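Local coordinates for protein ribokinase (Cryptococcus neoformans var. grubii serotype A, PDB 6XK2) that probably phosphorylates D-ribose at O-5 with ATP and magnesium, giving D-ribose 5-phosphate and ADP, as a homodimer of the PfkB carbohydrate kinase family, at residues A53-A58 with A279-A284; F170-M175 with L192-G197; K223-I228 with G251-E256. One frame throughout, in Å; residues are numbered along the deposited sequence. Where two conformers were deposited one is given.

Contact 1. Residues A53-A58 with A279-A284; sequences ANQAFA and AGDCFA. With ADP (adenosine-5'-diphosphate), chain E.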
loop_
_atom_site.group_PDB
_atom_site.type_symbol
_atom_site.label_atom_id
_atom_site.label_comp_id
_atom_site.label_asym_id
_atom_site.label_seq_id
_atom_site.Cartn_x
_atom_site.Cartn_y
_atom_site.Cartn_z
ATOM N N ALA A 53 18.862 0.358 -7.827
ATOM C CA ALA A 53 19.496 -0.489 -6.828
ATOM C C ALA A 53 19.511 -1.948 -7.262
ATOM O O ALA A 53 20.531 -2.632 -7.106
ATOM C CB ALA A 53 18.787 -0.336 -5.481
ATOM N N ASN A 54 18.393 -2.453 -7.800
ATOM C CA ASN A 54 18.351 -3.864 -8.195
ATOM C C ASN A 54 19.408 -4.174 -9.242
ATOM O O ASN A 54 20.182 -5.128 -9.100
ATOM C CB ASN A 54 16.971 -4.251 -8.728
ATOM C CG ASN A 54 15.968 -4.505 -7.632
ATOM O OD1 ASN A 54 16.320 -4.557 -6.454
ATOM N ND2 ASN A 54 14.708 -4.673 -8.014
ATOM N N GLN A 55 19.469 -3.354 -10.292
ATOM C CA GLN A 55 20.420 -3.593 -11.375
ATOM C C GLN A 55 21.859 -3.339 -10.926
ATOM O O GLN A 55 22.760 -4.119 -11.257
ATOM C CB GLN A 55 20.031 -2.744 -12.580
ATOM C CG GLN A 55 18.684 -3.206 -13.172
ATOM C CD GLN A 55 18.199 -2.359 -14.334
ATOM O OE1 GLN A 55 18.909 -1.464 -14.815
ATOM N NE2 GLN A 55 16.994 -2.662 -14.817
ATOM N N ALA A 56 22.089 -2.288 -10.131
ATOM C CA ALA A 56 23.429 -2.071 -9.592
ATOM C C ALA A 56 23.876 -3.266 -8.760
ATOM O O ALA A 56 25.033 -3.702 -8.840
ATOM C CB ALA A 56 23.463 -0.805 -8.743
ATOM N N PHE A 57 22.956 -3.798 -7.944
ATOM C CA PHE A 57 23.229 -4.957 -7.104
ATOM C C PHE A 57 23.663 -6.148 -7.942
ATOM O O PHE A 57 24.643 -6.831 -7.616
ATOM C CB PHE A 57 21.967 -5.281 -6.295
ATOM C CG PHE A 57 22.163 -6.278 -5.203
ATOM C CD1 PHE A 57 22.398 -5.859 -3.903
ATOM C CD2 PHE A 57 22.067 -7.632 -5.459
ATOM C CE1 PHE A 57 22.559 -6.781 -2.872
ATOM C CE2 PHE A 57 22.237 -8.559 -4.439
ATOM C CZ PHE A 57 22.483 -8.129 -3.142
ATOM N N ALA A 58 22.939 -6.415 -9.032
ATOM C CA ALA A 58 23.272 -7.563 -9.869
ATOM C C ALA A 58 24.631 -7.379 -10.553
ATOM O O ALA A 58 25.389 -8.350 -10.695
ATOM C CB ALA A 58 22.157 -7.805 -10.891
ATOM N N ALA A 279 13.739 -10.691 -11.846
ATOM C CA ALA A 279 14.471 -11.420 -12.879
ATOM C C ALA A 279 14.939 -10.489 -13.993
ATOM O O ALA A 279 16.064 -10.621 -14.477
ATOM C CB ALA A 279 13.615 -12.543 -13.453
ATOM N N GLY A 280 14.104 -9.524 -14.389
ATOM C CA GLY A 280 14.519 -8.565 -15.398
ATOM C C GLY A 280 15.682 -7.709 -14.933
ATOM O O GLY A 280 16.663 -7.516 -15.668
ATOM N N ASP A 281 15.626 -7.247 -13.682
ATOM C CA ASP A 281 16.737 -6.470 -13.145
ATOM C C ASP A 281 17.981 -7.328 -12.962
ATOM O O ASP A 281 19.095 -6.875 -13.262
ATOM C CB ASP A 281 16.333 -5.804 -11.834
ATOM C CG ASP A 281 15.204 -4.822 -12.021
ATOM O OD1 ASP A 281 14.419 -4.599 -11.069
ATOM O OD2 ASP A 281 15.116 -4.265 -13.144
ATOM N N CYS A 282 17.815 -8.576 -12.509
ATOM C CA CYS A 282 18.958 -9.479 -12.460
ATOM C C CYS A 282 19.589 -9.616 -13.841
ATOM O O CYS A 282 20.821 -9.613 -13.976
ATOM C CB CYS A 282 18.532 -10.845 -11.919
ATOM S SG CYS A 282 19.795 -12.135 -11.975
ATOM N N PHE A 283 18.754 -9.685 -14.886
ATOM C CA PHE A 283 19.277 -9.811 -16.241
ATOM C C PHE A 283 20.052 -8.563 -16.655
ATOM O O PHE A 283 21.178 -8.658 -17.149
ATOM C CB PHE A 283 18.144 -10.089 -17.233
ATOM C CG PHE A 283 18.628 -10.252 -18.644
ATOM C CD1 PHE A 283 18.829 -9.152 -19.448
ATOM C CD2 PHE A 283 18.943 -11.501 -19.140
ATOM C CE1 PHE A 283 19.307 -9.297 -20.725
ATOM C CE2 PHE A 283 19.415 -11.651 -20.429
ATOM C CZ PHE A 283 19.602 -10.550 -21.217
ATOM N N ALA A 284 19.451 -7.386 -16.481
ATOM C CA ALA A 284 20.094 -6.147 -16.897
ATOM C C ALA A 284 21.469 -5.994 -16.252
ATOM O O ALA A 284 22.460 -5.708 -16.938
ATOM C CB ALA A 284 19.197 -4.959 -16.552
HETATM P PB ADP E . 10.978 -8.568 -16.850
HETATM O O1B ADP E . 9.728 -8.697 -17.747
HETATM O O2B ADP E . 10.561 -8.553 -15.331
HETATM O O3B ADP E . 11.834 -7.387 -17.223
HETATM P PA ADP E . 11.392 -11.390 -17.542
HETATM O O1A ADP E . 10.056 -11.792 -17.010
HETATM O O2A ADP E . 11.411 -11.372 -19.090
HETATM O O3A ADP E . 11.775 -9.943 -16.995
HETATM O "O5'" ADP E . 12.629 -12.236 -16.947
HETATM C "C5'" ADP E . 13.985 -12.103 -17.425
HETATM C "C4'" ADP E . 14.602 -13.472 -17.556
HETATM O "O4'" ADP E . 14.393 -14.232 -16.346
HETATM C "C3'" ADP E . 14.014 -14.339 -18.658
HETATM O "O3'" ADP E . 14.569 -14.003 -19.921
HETATM C "C2'" ADP E . 14.391 -15.740 -18.183
HETATM O "O2'" ADP E . 15.732 -16.063 -18.527
HETATM C "C1'" ADP E . 14.194 -15.600 -16.667
HETATM N N9 ADP E . 12.856 -15.982 -16.227
HETATM C C8 ADP E . 11.792 -15.155 -15.996
HETATM N N7 ADP E . 10.676 -15.786 -15.702
HETATM C C5 ADP E . 11.039 -17.118 -15.738
HETATM C C6 ADP E . 10.313 -18.307 -15.516
HETATM N N6 ADP E . 9.009 -18.333 -15.213
HETATM N N1 ADP E . 10.977 -19.479 -15.611
HETATM C C2 ADP E . 12.279 -19.457 -15.912
HETATM N N3 ADP E . 13.069 -18.406 -16.151
HETATM C C4 ADP E . 12.383 -17.264 -16.048
#
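Gln55 and Asp281 face each other where the axes of segments 53-58 and 279-284, on helices 51-61 and 279-292, cross at -48° and approach to 7.6 Å, the CA atoms of this pair lying 5.0 Å apart. Such closeness depends on small residues: Ala58 lays its CB against the backbone of the other helix, 3.8 Å from Cys282 O, and Ala284 turns its methyl onto the flat amide of Gln55, with Ala284 CB 3.6 Å from Gln55 CD. Asp281 carries the polar part. Its CG stands beside the backbone N and anti to the carbonyl carbon (chi1 -63°), which directs the carboxylate into the angle between Asn54 and Gln55. Each oxygen then receives one amide. Asn54 ND2 donates to Asp281 OD1 at 3.1 Å, nearly straight and from the anti side of that oxygen, with OD1 almost in the amide plane of the asparagine. Gln55 arrives on an extended chain, roughly at a right angle to the aspartate, and its NE2 bonds Asp281 OD2 at 3.0 Å from above the carboxylate, 36° out of the plane. Gln55 OE1 is taken by Gln144, which fixes the flip of the amide, and Lys51 adds a salt bridge to Asp281 OD2. On the far side of the helix start, Gly280 CA lies 3.5 Å from ADP O3B, and Ala279 CB touches ADP O4' at 3.4 Å. Ala279, Gly280 and Asp281 belong to the GAGD signature of PfkB kinases, in which the aspartate is the probable proton acceptor and the helix N terminus faces the phosphates. Two amides and a lysine gripping both carboxylate oxygens would limit rotation of the carboxylate and hold it between the predicted sugar site and the nucleotide.

Contact 2. Residues F170-M175 with L192-G197; sequences FNPSPM and LIVNEG. With ADP (adenosine-5'-diphosphate), chain E.
Asn171 leaves the end of strand 167-170 and reaches across to the carbonyl oxygen of Ile193. Its CB lies 3.9 Å from Ile193 O. From there the torsion that sets CG anti to the backbone N (chi1 179°) carries CG to 3.7 Å from Ile193 O and the amide beyond it closer still. At the tip, Asn171 ND2 donates to Ile193 O at 2.7 Å. The oxygen lies close to the amide plane of Asn171, yet the nitrogen sits above the carbonyl plane, 40° out of it. The other branch, OD1, accepts from Gln55 NE2, so both ends of the amide are occupied. One residue earlier the backbone keeps the parallel strand pairing: Ile193 N bonds Phe170 O at 2.9 Å, almost straight. Pro172, at the centre of an inverse gamma turn, bends the chain away and sets its ring across the neighbouring side chains, Pro172 CG lying 3.6 Å from Val194 CG1 and Pro172 CD 3.9 Å from Leu192 CD1. Beyond the strand, Asn195 is the N-cap of helix 196-205; its OD1 accepts from Glu198 N while its ND2 makes a weak hydrogen bond, 3.4 Å long, to ADP O1B. The Asn171 amide thus takes over where main-chain pairing stops, tying the carboxyl ends of two adjacent strands together near the nucleotide site and fixing a second-shell group next to the probable catalytic aspartate.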
loop_
_atom_site.group_PDB
_atom_site.type_symbol
_atom_site.label_atom_id
_atom_site.label_comp_id
_atom_site.label_asym_id
_atom_site.label_seq_id
_atom_site.Cartn_x
_atom_site.Cartn_y
_atom_site.Cartn_z
ATOM N N PHE A 170 20.046 1.184 -21.586
ATOM C CA PHE A 170 18.811 1.834 -21.161
ATOM C C PHE A 170 17.693 0.810 -20.982
ATOM O O PHE A 170 17.450 -0.020 -21.868
ATOM C CB PHE A 170 18.415 2.912 -22.176
ATOM C CG PHE A 170 17.158 3.655 -21.835
ATOM C CD1 PHE A 170 16.915 4.099 -20.538
ATOM C CD2 PHE A 170 16.244 3.978 -22.830
ATOM C CE1 PHE A 170 15.760 4.810 -20.230
ATOM C CE2 PHE A 170 15.082 4.691 -22.528
ATOM C CZ PHE A 170 14.843 5.106 -21.226
ATOM N N ASN A 171 17.022 0.862 -19.832
ATOM C CA ASN A 171 15.871 -0.002 -19.551
ATOM C C ASN A 171 14.695 0.920 -19.263
ATOM O O ASN A 171 14.591 1.471 -18.155
ATOM C CB ASN A 171 16.157 -0.942 -18.376
ATOM C CG ASN A 171 14.972 -1.840 -18.020
ATOM O OD1 ASN A 171 14.653 -2.042 -16.846
ATOM N ND2 ASN A 171 14.307 -2.368 -19.038
ATOM N N PRO A 172 13.799 1.145 -20.224
ATOM C CA PRO A 172 12.775 2.209 -20.049
ATOM C C PRO A 172 11.626 1.792 -19.129
ATOM O O PRO A 172 10.508 1.502 -19.527
ATOM C CB PRO A 172 12.315 2.468 -21.487
ATOM C CG PRO A 172 12.473 1.137 -22.162
ATOM C CD PRO A 172 13.700 0.491 -21.541
ATOM N N SER A 173 11.913 1.792 -17.831
ATOM C CA SER A 173 10.991 1.279 -16.826
ATOM C C SER A 173 10.857 2.293 -15.699
ATOM O O SER A 173 11.870 2.641 -15.056
ATOM C CB SER A 173 11.492 -0.066 -16.308
ATOM O OG SER A 173 10.597 -0.613 -15.359
ATOM N N PRO A 174 9.653 2.811 -15.425
ATOM C CA PRO A 174 8.447 2.553 -16.213
ATOM C C PRO A 174 8.493 3.250 -17.576
ATOM O O PRO A 174 9.400 4.064 -17.828
ATOM C CB PRO A 174 7.333 3.126 -15.340
ATOM C CG PRO A 174 7.987 4.223 -14.598
ATOM C CD PRO A 174 9.383 3.730 -14.307
ATOM N N MET A 175 7.547 2.890 -18.446
ATOM C CA MET A 175 7.555 3.377 -19.815
ATOM C C MET A 175 7.429 4.895 -19.860
ATOM O O MET A 175 6.665 5.497 -19.098
ATOM C CB MET A 175 6.422 2.731 -20.606
ATOM C CG MET A 175 6.430 3.087 -22.074
ATOM S SD MET A 175 8.065 2.851 -22.796
ATOM C CE MET A 175 8.288 1.095 -22.593
ATOM N N LEU A 192 19.407 -1.218 -25.717
ATOM C CA LEU A 192 18.064 -1.059 -25.199
ATOM C C LEU A 192 17.626 -2.428 -24.691
ATOM O O LEU A 192 17.687 -3.411 -25.440
ATOM C CB LEU A 192 17.129 -0.543 -26.287
ATOM C CG LEU A 192 15.637 -0.500 -25.967
ATOM C CD1 LEU A 192 15.302 0.687 -25.061
ATOM C CD2 LEU A 192 14.811 -0.498 -27.238
ATOM N N ILE A 193 17.253 -2.506 -23.413
ATOM C CA ILE A 193 16.730 -3.731 -22.818
ATOM C C ILE A 193 15.261 -3.520 -22.457
ATOM O O ILE A 193 14.928 -2.640 -21.652
ATOM C CB ILE A 193 17.524 -4.157 -21.577
ATOM C CG1 ILE A 193 19.010 -4.265 -21.886
ATOM C CG2 ILE A 193 16.983 -5.496 -21.053
ATOM C CD1 ILE A 193 19.835 -4.602 -20.654
ATOM N N VAL A 194 14.395 -4.374 -23.005
ATOM C CA VAL A 194 12.955 -4.281 -22.831
ATOM C C VAL A 194 12.368 -5.685 -22.760
ATOM O O VAL A 194 13.011 -6.674 -23.128
ATOM C CB VAL A 194 12.274 -3.501 -23.978
ATOM C CG1 VAL A 194 12.626 -2.027 -23.898
ATOM C CG2 VAL A 194 12.645 -4.108 -25.331
ATOM N N ASN A 195 11.128 -5.768 -22.274
ATOM C CA ASN A 195 10.330 -6.972 -22.436
ATOM C C ASN A 195 9.406 -6.767 -23.632
ATOM O O ASN A 195 9.428 -5.720 -24.277
ATOM C CB ASN A 195 9.571 -7.316 -21.142
ATOM C CG ASN A 195 8.691 -6.177 -20.634
ATOM O OD1 ASN A 195 7.908 -5.587 -21.379
ATOM N ND2 ASN A 195 8.817 -5.872 -19.348
ATOM N N GLU A 196 8.585 -7.775 -23.942
ATOM C CA GLU A 196 7.772 -7.668 -25.150
ATOM C C GLU A 196 6.747 -6.546 -25.038
ATOM O O GLU A 196 6.455 -5.881 -26.037
ATOM C CB GLU A 196 7.099 -9.011 -25.489
ATOM C CG GLU A 196 6.000 -9.495 -24.545
ATOM C CD GLU A 196 6.528 -10.383 -23.422
ATOM O OE1 GLU A 196 7.704 -10.216 -23.015
ATOM O OE2 GLU A 196 5.759 -11.254 -22.951
ATOM N N GLY A 197 6.220 -6.293 -23.840
ATOM C CA GLY A 197 5.253 -5.219 -23.691
ATOM C C GLY A 197 5.878 -3.856 -23.909
ATOM O O GLY A 197 5.272 -2.968 -24.515
HETATM P PB ADP E . 10.978 -8.568 -16.850
HETATM O O1B ADP E . 9.728 -8.697 -17.747
HETATM O O2B ADP E . 10.561 -8.553 -15.331
HETATM O O3B ADP E . 11.834 -7.387 -17.223
HETATM P PA ADP E . 11.392 -11.390 -17.542
HETATM O O1A ADP E . 10.056 -11.792 -17.010
HETATM O O2A ADP E . 11.411 -11.372 -19.090
HETATM O O3A ADP E . 11.775 -9.943 -16.995
HETATM O "O5'" ADP E . 12.629 -12.236 -16.947
HETATM C "C5'" ADP E . 13.985 -12.103 -17.425
HETATM C "C4'" ADP E . 14.602 -13.472 -17.556
HETATM O "O4'" ADP E . 14.393 -14.232 -16.346
HETATM C "C3'" ADP E . 14.014 -14.339 -18.658
HETATM O "O3'" ADP E . 14.569 -14.003 -19.921
HETATM C "C2'" ADP E . 14.391 -15.740 -18.183
HETATM O "O2'" ADP E . 15.732 -16.063 -18.527
HETATM C "C1'" ADP E . 14.194 -15.600 -16.667
HETATM N N9 ADP E . 12.856 -15.982 -16.227
HETATM C C8 ADP E . 11.792 -15.155 -15.996
HETATM N N7 ADP E . 10.676 -15.786 -15.702
HETATM C C5 ADP E . 11.039 -17.118 -15.738
HETATM C C6 ADP E . 10.313 -18.307 -15.516
HETATM N N6 ADP E . 9.009 -18.333 -15.213
HETATM N N1 ADP E . 10.977 -19.479 -15.611
HETATM C C2 ADP E . 12.279 -19.457 -15.912
HETATM N N3 ADP E . 13.069 -18.406 -16.151
HETATM C C4 ADP E . 12.383 -17.264 -16.048
#

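Contact 3. Residues K223-I228 with G251-E256; sequences KASAGI and GILCYE. With ADP (adenosine-5'-diphosphate), chain E.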
loop_
_atom_site.group_PDB
_atom_site.type_symbol
_atom_site.label_atom_id
_atom_site.label_comp_id
_atom_site.label_asym_id
_atom_site.label_seq_id
_atom_site.Cartn_x
_atom_site.Cartn_y
_atom_site.Cartn_z
ATOM N N LYS A 223 6.644 -12.759 -33.372
ATOM C CA LYS A 223 6.150 -11.385 -33.402
ATOM C C LYS A 223 7.133 -10.427 -32.735
ATOM O O LYS A 223 7.289 -9.281 -33.176
ATOM C CB LYS A 223 4.770 -11.306 -32.746
ATOM N N ALA A 224 7.796 -10.867 -31.666
ATOM C CA ALA A 224 8.796 -10.015 -31.038
ATOM C C ALA A 224 10.025 -9.869 -31.925
ATOM O O ALA A 224 10.619 -8.785 -32.002
ATOM C CB ALA A 224 9.185 -10.568 -29.665
ATOM N N SER A 225 10.429 -10.949 -32.596
ATOM C CA SER A 225 11.576 -10.862 -33.497
ATOM C C SER A 225 11.334 -9.830 -34.595
ATOM O O SER A 225 12.193 -8.982 -34.863
ATOM C CB SER A 225 11.889 -12.239 -34.086
ATOM O OG SER A 225 12.420 -13.104 -33.091
ATOM N N ALA A 226 10.147 -9.856 -35.212
ATOM C CA ALA A 226 9.835 -8.862 -36.238
ATOM C C ALA A 226 9.752 -7.460 -35.647
ATOM O O ALA A 226 10.265 -6.501 -36.239
ATOM C CB ALA A 226 8.525 -9.219 -36.936
ATOM N N GLY A 227 9.133 -7.327 -34.469
ATOM C CA GLY A 227 9.026 -6.023 -33.836
ATOM C C GLY A 227 10.378 -5.397 -33.588
ATOM O O GLY A 227 10.526 -4.175 -33.668
ATOM N N ILE A 228 11.384 -6.227 -33.312
ATOM C CA ILE A 228 12.742 -5.729 -33.134
ATOM C C ILE A 228 13.289 -5.213 -34.457
ATOM O O ILE A 228 13.817 -4.099 -34.529
ATOM C CB ILE A 228 13.632 -6.828 -32.527
ATOM C CG1 ILE A 228 13.266 -7.026 -31.050
ATOM C CG2 ILE A 228 15.109 -6.510 -32.716
ATOM C CD1 ILE A 228 13.884 -8.250 -30.407
ATOM N N GLY A 251 12.425 -17.169 -22.603
ATOM C CA GLY A 251 13.810 -16.865 -22.913
ATOM C C GLY A 251 14.040 -15.418 -23.317
ATOM O O GLY A 251 13.365 -14.519 -22.809
ATOM N N ILE A 252 15.001 -15.185 -24.227
ATOM C CA ILE A 252 15.369 -13.835 -24.636
ATOM C C ILE A 252 15.542 -13.791 -26.146
ATOM O O ILE A 252 15.748 -14.813 -26.807
ATOM C CB ILE A 252 16.664 -13.342 -23.962
ATOM C CG1 ILE A 252 17.834 -14.224 -24.388
ATOM C CG2 ILE A 252 16.522 -13.349 -22.464
ATOM C CD1 ILE A 252 19.144 -13.568 -24.200
ATOM N N LEU A 253 15.429 -12.581 -26.685
ATOM C CA LEU A 253 15.783 -12.267 -28.062
ATOM C C LEU A 253 16.889 -11.223 -28.031
ATOM O O LEU A 253 16.857 -10.301 -27.209
ATOM C CB LEU A 253 14.580 -11.741 -28.853
ATOM C CG LEU A 253 13.471 -12.764 -29.112
ATOM C CD1 LEU A 253 12.344 -12.143 -29.906
ATOM C CD2 LEU A 253 14.007 -13.991 -29.840
ATOM N N CYS A 254 17.881 -11.381 -28.894
ATOM C CA CYS A 254 18.990 -10.446 -28.952
ATOM C C CYS A 254 19.183 -9.977 -30.383
ATOM O O CYS A 254 19.104 -10.773 -31.325
ATOM C CB CYS A 254 20.278 -11.077 -28.431
ATOM S SG CYS A 254 21.661 -9.931 -28.374
ATOM N N TYR A 255 19.422 -8.677 -30.544
ATOM C CA TYR A 255 19.680 -8.107 -31.866
ATOM C C TYR A 255 20.910 -7.216 -31.813
ATOM O O TYR A 255 20.899 -6.172 -31.149
ATOM C CB TYR A 255 18.496 -7.309 -32.400
ATOM C CG TYR A 255 18.822 -6.639 -33.718
ATOM C CD1 TYR A 255 18.927 -7.390 -34.881
ATOM C CD2 TYR A 255 19.021 -5.268 -33.803
ATOM C CE1 TYR A 255 19.228 -6.801 -36.089
ATOM C CE2 TYR A 255 19.315 -4.662 -35.018
ATOM C CZ TYR A 255 19.416 -5.437 -36.158
ATOM O OH TYR A 255 19.707 -4.859 -37.379
ATOM N N GLU A 256 21.966 -7.638 -32.496
ATOM C CA GLU A 256 23.096 -6.770 -32.797
ATOM C C GLU A 256 22.830 -6.041 -34.105
ATOM O O GLU A 256 22.350 -6.657 -35.058
ATOM C CB GLU A 256 24.388 -7.572 -32.909
ATOM C CG GLU A 256 25.234 -7.542 -31.660
ATOM C CD GLU A 256 26.447 -8.456 -31.749
ATOM O OE1 GLU A 256 26.310 -9.574 -32.303
ATOM O OE2 GLU A 256 27.528 -8.073 -31.243
HETATM P PB ADP E . 10.978 -8.568 -16.850
HETATM O O1B ADP E . 9.728 -8.697 -17.747
HETATM O O2B ADP E . 10.561 -8.553 -15.331
HETATM O O3B ADP E . 11.834 -7.387 -17.223
HETATM P PA ADP E . 11.392 -11.390 -17.542
HETATM O O1A ADP E . 10.056 -11.792 -17.010
HETATM O O2A ADP E . 11.411 -11.372 -19.090
HETATM O O3A ADP E . 11.775 -9.943 -16.995
HETATM O "O5'" ADP E . 12.629 -12.236 -16.947
HETATM C "C5'" ADP E . 13.985 -12.103 -17.425
HETATM C "C4'" ADP E . 14.602 -13.472 -17.556
HETATM O "O4'" ADP E . 14.393 -14.232 -16.346
HETATM C "C3'" ADP E . 14.014 -14.339 -18.658
HETATM O "O3'" ADP E . 14.569 -14.003 -19.921
HETATM C "C2'" ADP E . 14.391 -15.740 -18.183
HETATM O "O2'" ADP E . 15.732 -16.063 -18.527
HETATM C "C1'" ADP E . 14.194 -15.600 -16.667
HETATM N N9 ADP E . 12.856 -15.982 -16.227
HETATM C C8 ADP E . 11.792 -15.155 -15.996
HETATM N N7 ADP E . 10.676 -15.786 -15.702
HETATM C C5 ADP E . 11.039 -17.118 -15.738
HETATM C C6 ADP E . 10.313 -18.307 -15.516
HETATM N N6 ADP E . 9.009 -18.333 -15.213
HETATM N N1 ADP E . 10.977 -19.479 -15.611
HETATM C C2 ADP E . 12.279 -19.457 -15.912
HETATM N N3 ADP E . 13.069 -18.406 -16.151
HETATM C C4 ADP E . 12.383 -17.264 -16.048
#
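Leu253 lays one branch against helix 220-232: its CD1 meets Ala224 CB at 3.5 Å and Ser225 OG at 3.3 Å. The leucine CB points toward the helix, and the first torsion then places CG beside the backbone N (chi1 -68°), bringing CD1 to both residues. One turn further along, Ile228 splits its two arms over the strand. Ile228 CD1 packs 3.9 Å from Leu253 CB, whereas Ile228 CG2 lies 3.5 Å from Tyr255 CB, the isoleucine and tyrosine side chains passing each other in opposite directions. Around these apolar contacts, polar anchors are spent locally: Ser225 OG bonds Gln221 O within its own helix, and Tyr255 OH bonds Gly258 N, while the tyrosine ring also meets His232 edge-to-face. At the start of the strand, Gly251 O accepts a hydrogen bond from ADP O3' at 3.2 Å, and Ile252 CG2 lies 3.3 Å from that hydroxyl. Helix segment and strand run nearly the same way, 24° apart, with axes 9.4 Å from each other. Strand 252-255 lies between strands 242-246 and 261-264, both antiparallel to it, with helix 220-232 over the Leu253 and Tyr255 face and helix 297-312 against Ile252 and Cys254.

All three contacts are buried, but the centres of contacts 1 and 2 lie about 6 and 7 Å from the centre of the chain, that of contact 3 about 17 Å, where Ser225 is partly exposed. Contacts 2 and 3 share the nine-strand sheet, one joining central parallel strands, the other a helix to its antiparallel side. Contact 1 pairs two helices without a strand. Polarity falls in the same order: a carboxylate held by amides, then main-chain pairing extended by one asparagine, then apolar side chains. Neighbours connect them, for Ala284 packs on Ile193 and Phe283 on Ile252. Contacts 1 and 2 both reach the beta-phosphate, and contacts 1 and 3 the ribose, at O4' and O3' respectively.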